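Local structure of Serine/threonine-protein kinase Tel1 (Chaetomium thermophilum, 6SKY) at residues 1951-1963 against 1977-1989. The protein probably acts as a serine/threonine protein kinase that senses DNA damage, phosphorylating histone H2A and other substrates at S/T-Q sites to activate checkpoint signalling. Sequence-based numbering, arbitrary orientation.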
loop_
_atom_site.group_PDB
_atom_site.type_symbol
_atom_site.label_atom_id
_atom_site.label_comp_id
_atom_site.label_asym_id
_atom_site.label_seq_id
_atom_site.Cartn_x
_atom_site.Cartn_y
_atom_site.Cartn_z
ATOM N N ASP A 1951 -5.986 14.586 -4.502
ATOM C CA ASP A 1951 -5.055 13.619 -3.954
ATOM C C ASP A 1951 -3.794 14.330 -3.472
ATOM O O ASP A 1951 -3.525 15.484 -3.806
ATOM C CB ASP A 1951 -4.717 12.549 -4.985
ATOM C CG ASP A 1951 -4.210 11.274 -4.349
ATOM O OD1 ASP A 1951 -3.653 11.343 -3.236
ATOM O OD2 ASP A 1951 -4.368 10.199 -4.961
ATOM N N GLY A 1952 -3.005 13.615 -2.686
ATOM C CA GLY A 1952 -1.893 14.234 -2.000
ATOM C C GLY A 1952 -0.603 14.114 -2.771
ATOM O O GLY A 1952 -0.370 14.869 -3.715
ATOM N N ALA A 1953 0.255 13.184 -2.358
ATOM C CA ALA A 1953 1.496 12.953 -3.075
ATOM C C ALA A 1953 1.267 12.378 -4.462
ATOM O O ALA A 1953 2.145 12.497 -5.324
ATOM C CB ALA A 1953 2.396 12.018 -2.270
ATOM N N LYS A 1954 0.112 11.766 -4.699
ATOM C CA LYS A 1954 -0.113 11.104 -5.976
ATOM C C LYS A 1954 -0.229 12.112 -7.106
ATOM O O LYS A 1954 0.209 11.842 -8.227
ATOM C CB LYS A 1954 -1.360 10.237 -5.895
ATOM C CG LYS A 1954 -1.638 9.438 -7.140
ATOM C CD LYS A 1954 -1.047 8.052 -7.066
ATOM C CE LYS A 1954 -1.532 7.202 -8.220
ATOM N NZ LYS A 1954 -1.034 5.807 -8.104
ATOM N N SER A 1955 -0.817 13.272 -6.845
ATOM C CA SER A 1955 -0.821 14.308 -7.864
ATOM C C SER A 1955 0.469 15.098 -7.864
ATOM O O SER A 1955 0.834 15.660 -8.897
ATOM C CB SER A 1955 -2.007 15.249 -7.675
ATOM O OG SER A 1955 -1.944 15.909 -6.432
ATOM N N LEU A 1956 1.171 15.137 -6.733
ATOM C CA LEU A 1956 2.463 15.806 -6.679
ATOM C C LEU A 1956 3.476 15.115 -7.574
ATOM O O LEU A 1956 4.297 15.776 -8.207
ATOM C CB LEU A 1956 2.961 15.857 -5.240
ATOM C CG LEU A 1956 4.395 16.306 -5.005
ATOM C CD1 LEU A 1956 4.601 17.702 -5.513
ATOM C CD2 LEU A 1956 4.715 16.239 -3.539
ATOM N N ALA A 1957 3.408 13.788 -7.677
ATOM C CA ALA A 1957 4.304 13.058 -8.569
ATOM C C ALA A 1957 4.096 13.456 -10.027
ATOM O O ALA A 1957 5.037 13.862 -10.720
ATOM C CB ALA A 1957 4.091 11.560 -8.393
ATOM N N PHE A 1958 2.862 13.331 -10.512
ATOM C CA PHE A 1958 2.567 13.632 -11.907
ATOM C C PHE A 1958 2.788 15.105 -12.220
ATOM O O PHE A 1958 3.281 15.452 -13.301
ATOM C CB PHE A 1958 1.133 13.230 -12.232
ATOM C CG PHE A 1958 0.904 11.754 -12.264
ATOM C CD1 PHE A 1958 0.799 11.031 -11.102
ATOM C CD2 PHE A 1958 0.786 11.088 -13.458
ATOM C CE1 PHE A 1958 0.593 9.680 -11.134
ATOM C CE2 PHE A 1958 0.576 9.739 -13.486
ATOM C CZ PHE A 1958 0.481 9.038 -12.325
ATOM N N ARG A 1959 2.447 15.989 -11.282
ATOM C CA ARG A 1959 2.658 17.410 -11.503
ATOM C C ARG A 1959 4.134 17.763 -11.510
ATOM O O ARG A 1959 4.561 18.595 -12.310
ATOM C CB ARG A 1959 1.937 18.223 -10.441
ATOM C CG ARG A 1959 0.611 18.743 -10.873
ATOM C CD ARG A 1959 0.697 19.453 -12.192
ATOM N NE ARG A 1959 -0.636 19.656 -12.735
ATOM C CZ ARG A 1959 -0.882 20.170 -13.930
ATOM N NH1 ARG A 1959 -2.129 20.316 -14.342
ATOM N NH2 ARG A 1959 0.119 20.533 -14.712
ATOM N N GLY A 1960 4.928 17.170 -10.623
ATOM C CA GLY A 1960 6.354 17.413 -10.659
ATOM C C GLY A 1960 6.983 16.948 -11.951
ATOM O O GLY A 1960 7.867 17.609 -12.492
ATOM N N ALA A 1961 6.532 15.812 -12.475
ATOM C CA ALA A 1961 7.058 15.352 -13.755
ATOM C C ALA A 1961 6.711 16.326 -14.876
ATOM O O ALA A 1961 7.578 16.710 -15.670
ATOM C CB ALA A 1961 6.536 13.955 -14.065
ATOM N N GLN A 1962 5.446 16.746 -14.952
ATOM C CA GLN A 1962 5.055 17.739 -15.950
ATOM C C GLN A 1962 5.864 19.018 -15.808
ATOM O O GLN A 1962 6.341 19.581 -16.796
ATOM C CB GLN A 1962 3.569 18.053 -15.823
ATOM C CG GLN A 1962 2.656 16.961 -16.278
ATOM C CD GLN A 1962 2.621 16.831 -17.774
ATOM O OE1 GLN A 1962 3.104 17.700 -18.493
ATOM N NE2 GLN A 1962 2.049 15.737 -18.258
ATOM N N TYR A 1963 6.019 19.491 -14.577
ATOM C CA TYR A 1963 6.677 20.759 -14.312
ATOM C C TYR A 1963 8.141 20.719 -14.712
ATOM O O TYR A 1963 8.642 21.661 -15.330
ATOM C CB TYR A 1963 6.514 21.085 -12.835
ATOM C CG TYR A 1963 7.049 22.409 -12.383
ATOM C CD1 TYR A 1963 7.771 22.507 -11.217
ATOM C CD2 TYR A 1963 6.819 23.559 -13.104
ATOM C CE1 TYR A 1963 8.250 23.698 -10.785
ATOM C CE2 TYR A 1963 7.303 24.757 -12.677
ATOM C CZ TYR A 1963 8.019 24.819 -11.517
ATOM O OH TYR A 1963 8.508 26.015 -11.074
ATOM N N ASP A 1977 1.635 24.858 -14.582
ATOM C CA ASP A 1977 2.111 23.747 -13.765
ATOM C C ASP A 1977 2.407 24.213 -12.354
ATOM O O ASP A 1977 1.895 23.648 -11.380
ATOM C CB ASP A 1977 3.354 23.122 -14.392
ATOM C CG ASP A 1977 3.041 22.313 -15.624
ATOM O OD1 ASP A 1977 2.023 21.596 -15.619
ATOM O OD2 ASP A 1977 3.810 22.388 -16.600
ATOM N N CYS A 1978 3.188 25.287 -12.227
ATOM C CA CYS A 1978 3.504 25.815 -10.909
ATOM C C CYS A 1978 2.229 26.096 -10.135
ATOM O O CYS A 1978 2.083 25.668 -8.986
ATOM C CB CYS A 1978 4.354 27.071 -11.040
ATOM S SG CYS A 1978 5.058 27.669 -9.506
ATOM N N ASN A 1979 1.266 26.759 -10.778
ATOM C CA ASN A 1979 -0.017 27.011 -10.136
ATOM C C ASN A 1979 -0.594 25.726 -9.572
ATOM O O ASN A 1979 -0.840 25.614 -8.366
ATOM C CB ASN A 1979 -0.986 27.644 -11.131
ATOM C CG ASN A 1979 -0.848 29.140 -11.198
ATOM O OD1 ASN A 1979 -0.498 29.784 -10.215
ATOM N ND2 ASN A 1979 -1.121 29.706 -12.361
ATOM N N ALA A 1980 -0.743 24.719 -10.434
ATOM C CA ALA A 1980 -1.285 23.445 -9.991
ATOM C C ALA A 1980 -0.509 22.926 -8.798
ATOM O O ALA A 1980 -1.095 22.565 -7.772
ATOM C CB ALA A 1980 -1.257 22.443 -11.136
ATOM N N LEU A 1981 0.820 22.964 -8.884
ATOM C CA LEU A 1981 1.641 22.446 -7.800
ATOM C C LEU A 1981 1.324 23.153 -6.498
ATOM O O LEU A 1981 1.098 22.505 -5.472
ATOM C CB LEU A 1981 3.118 22.583 -8.145
ATOM C CG LEU A 1981 3.687 21.368 -8.853
ATOM C CD1 LEU A 1981 5.088 21.653 -9.257
ATOM C CD2 LEU A 1981 3.640 20.195 -7.923
ATOM N N ILE A 1982 1.258 24.484 -6.530
ATOM C CA ILE A 1982 0.963 25.221 -5.309
ATOM C C ILE A 1982 -0.355 24.743 -4.732
ATOM O O ILE A 1982 -0.450 24.409 -3.544
ATOM C CB ILE A 1982 0.952 26.733 -5.581
ATOM C CG1 ILE A 1982 2.311 27.179 -6.099
ATOM C CG2 ILE A 1982 0.640 27.479 -4.317
ATOM C CD1 ILE A 1982 2.277 28.476 -6.831
ATOM N N LYS A 1983 -1.369 24.621 -5.590
ATOM C CA LYS A 1983 -2.655 24.108 -5.146
ATOM C C LYS A 1983 -2.474 22.767 -4.459
ATOM O O LYS A 1983 -2.873 22.589 -3.304
ATOM C CB LYS A 1983 -3.602 23.996 -6.336
ATOM C CG LYS A 1983 -5.048 23.798 -5.965
ATOM C CD LYS A 1983 -5.874 23.434 -7.180
ATOM C CE LYS A 1983 -7.262 22.975 -6.779
ATOM N NZ LYS A 1983 -7.991 22.353 -7.916
ATOM N N ALA A 1984 -1.793 21.838 -5.128
ATOM C CA ALA A 1984 -1.553 20.528 -4.541
ATOM C C ALA A 1984 -0.846 20.652 -3.202
ATOM O O ALA A 1984 -1.265 20.048 -2.211
ATOM C CB ALA A 1984 -0.741 19.664 -5.501
ATOM N N LEU A 1985 0.199 21.479 -3.137
ATOM C CA LEU A 1985 0.982 21.541 -1.915
ATOM C C LEU A 1985 0.231 22.205 -0.781
ATOM O O LEU A 1985 0.694 22.149 0.358
ATOM C CB LEU A 1985 2.294 22.270 -2.163
ATOM C CG LEU A 1985 3.349 21.497 -2.943
ATOM C CD1 LEU A 1985 4.486 22.400 -3.321
ATOM C CD2 LEU A 1985 3.854 20.350 -2.117
ATOM N N SER A 1986 -0.907 22.830 -1.056
ATOM C CA SER A 1986 -1.722 23.341 0.031
ATOM C C SER A 1986 -2.751 22.327 0.492
ATOM O O SER A 1986 -3.176 22.366 1.651
ATOM C CB SER A 1986 -2.411 24.635 -0.390
ATOM O OG SER A 1986 -1.500 25.715 -0.388
ATOM N N SER A 1987 -3.147 21.408 -0.382
ATOM C CA SER A 1987 -4.071 20.358 0.007
ATOM C C SER A 1987 -3.408 19.289 0.853
ATOM O O SER A 1987 -4.101 18.399 1.352
ATOM C CB SER A 1987 -4.683 19.710 -1.230
ATOM O OG SER A 1987 -3.746 18.857 -1.863
ATOM N N LEU A 1988 -2.090 19.345 1.008
ATOM C CA LEU A 1988 -1.340 18.415 1.836
ATOM C C LEU A 1988 -1.070 18.968 3.223
ATOM O O LEU A 1988 -1.268 18.275 4.219
ATOM C CB LEU A 1988 -0.013 18.069 1.162
ATOM C CG LEU A 1988 -0.051 16.921 0.174
ATOM C CD1 LEU A 1988 1.251 16.845 -0.577
ATOM C CD2 LEU A 1988 -0.298 15.657 0.950
ATOM N N GLY A 1989 -0.640 20.216 3.304
ATOM C CA GLY A 1989 -0.165 20.795 4.538
ATOM C C GLY A 1989 1.275 21.216 4.477
ATOM O O GLY A 1989 1.766 21.844 5.424
#
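S1987 OG, which faces D1951 O across the contact without bonding to it, donates to A1984 O one turn back at 2.8 Å, in the carbonyl plane and on a lone pair. With OG placed between the backbone N and the carbonyl carbon (chi1 75°), the hydroxyl turns back over its own helix and is satisfied there, while A1984 CB meets S1955 OG loosely. At the same end L1988 lays CD2 against G1952 CA, 3.6 Å away, where the N-cap glycine has no side chain to stand between them. The pair belongs to the alpha-solenoid FAT region, and here 1953-1963 and 1977-1988 run antiparallel, their axes 9.4 Å apart at 161°. Knobs-into-holes packing sets L1981 among L1956, R1959, G1960 and Y1963; its CD2 lies 3.6 Å from L1956 CD1, the two leucines crossing at about a right angle, and its CD1 reaches Y1963 CD1 at 3.4 Å. Y1963 has CG anti to the backbone N (chi1 -176°), which carries the ring alongside the 1977-1981 turn, with D1977 CB and C1978 CB meeting it obliquely. Replacing Y1963 with an alanine is likely to open a gap beside L1981 CD1 and deprive C1978 SG of its sulfur-aromatic contact. A1980 CB lies over one face of the R1959 guanidinium, offset toward its rim; the modelled salt bridge from R1959 to D1977 is doubtful in its geometry, whereas D1977 OD2 is hydrogen-bonded to H1966.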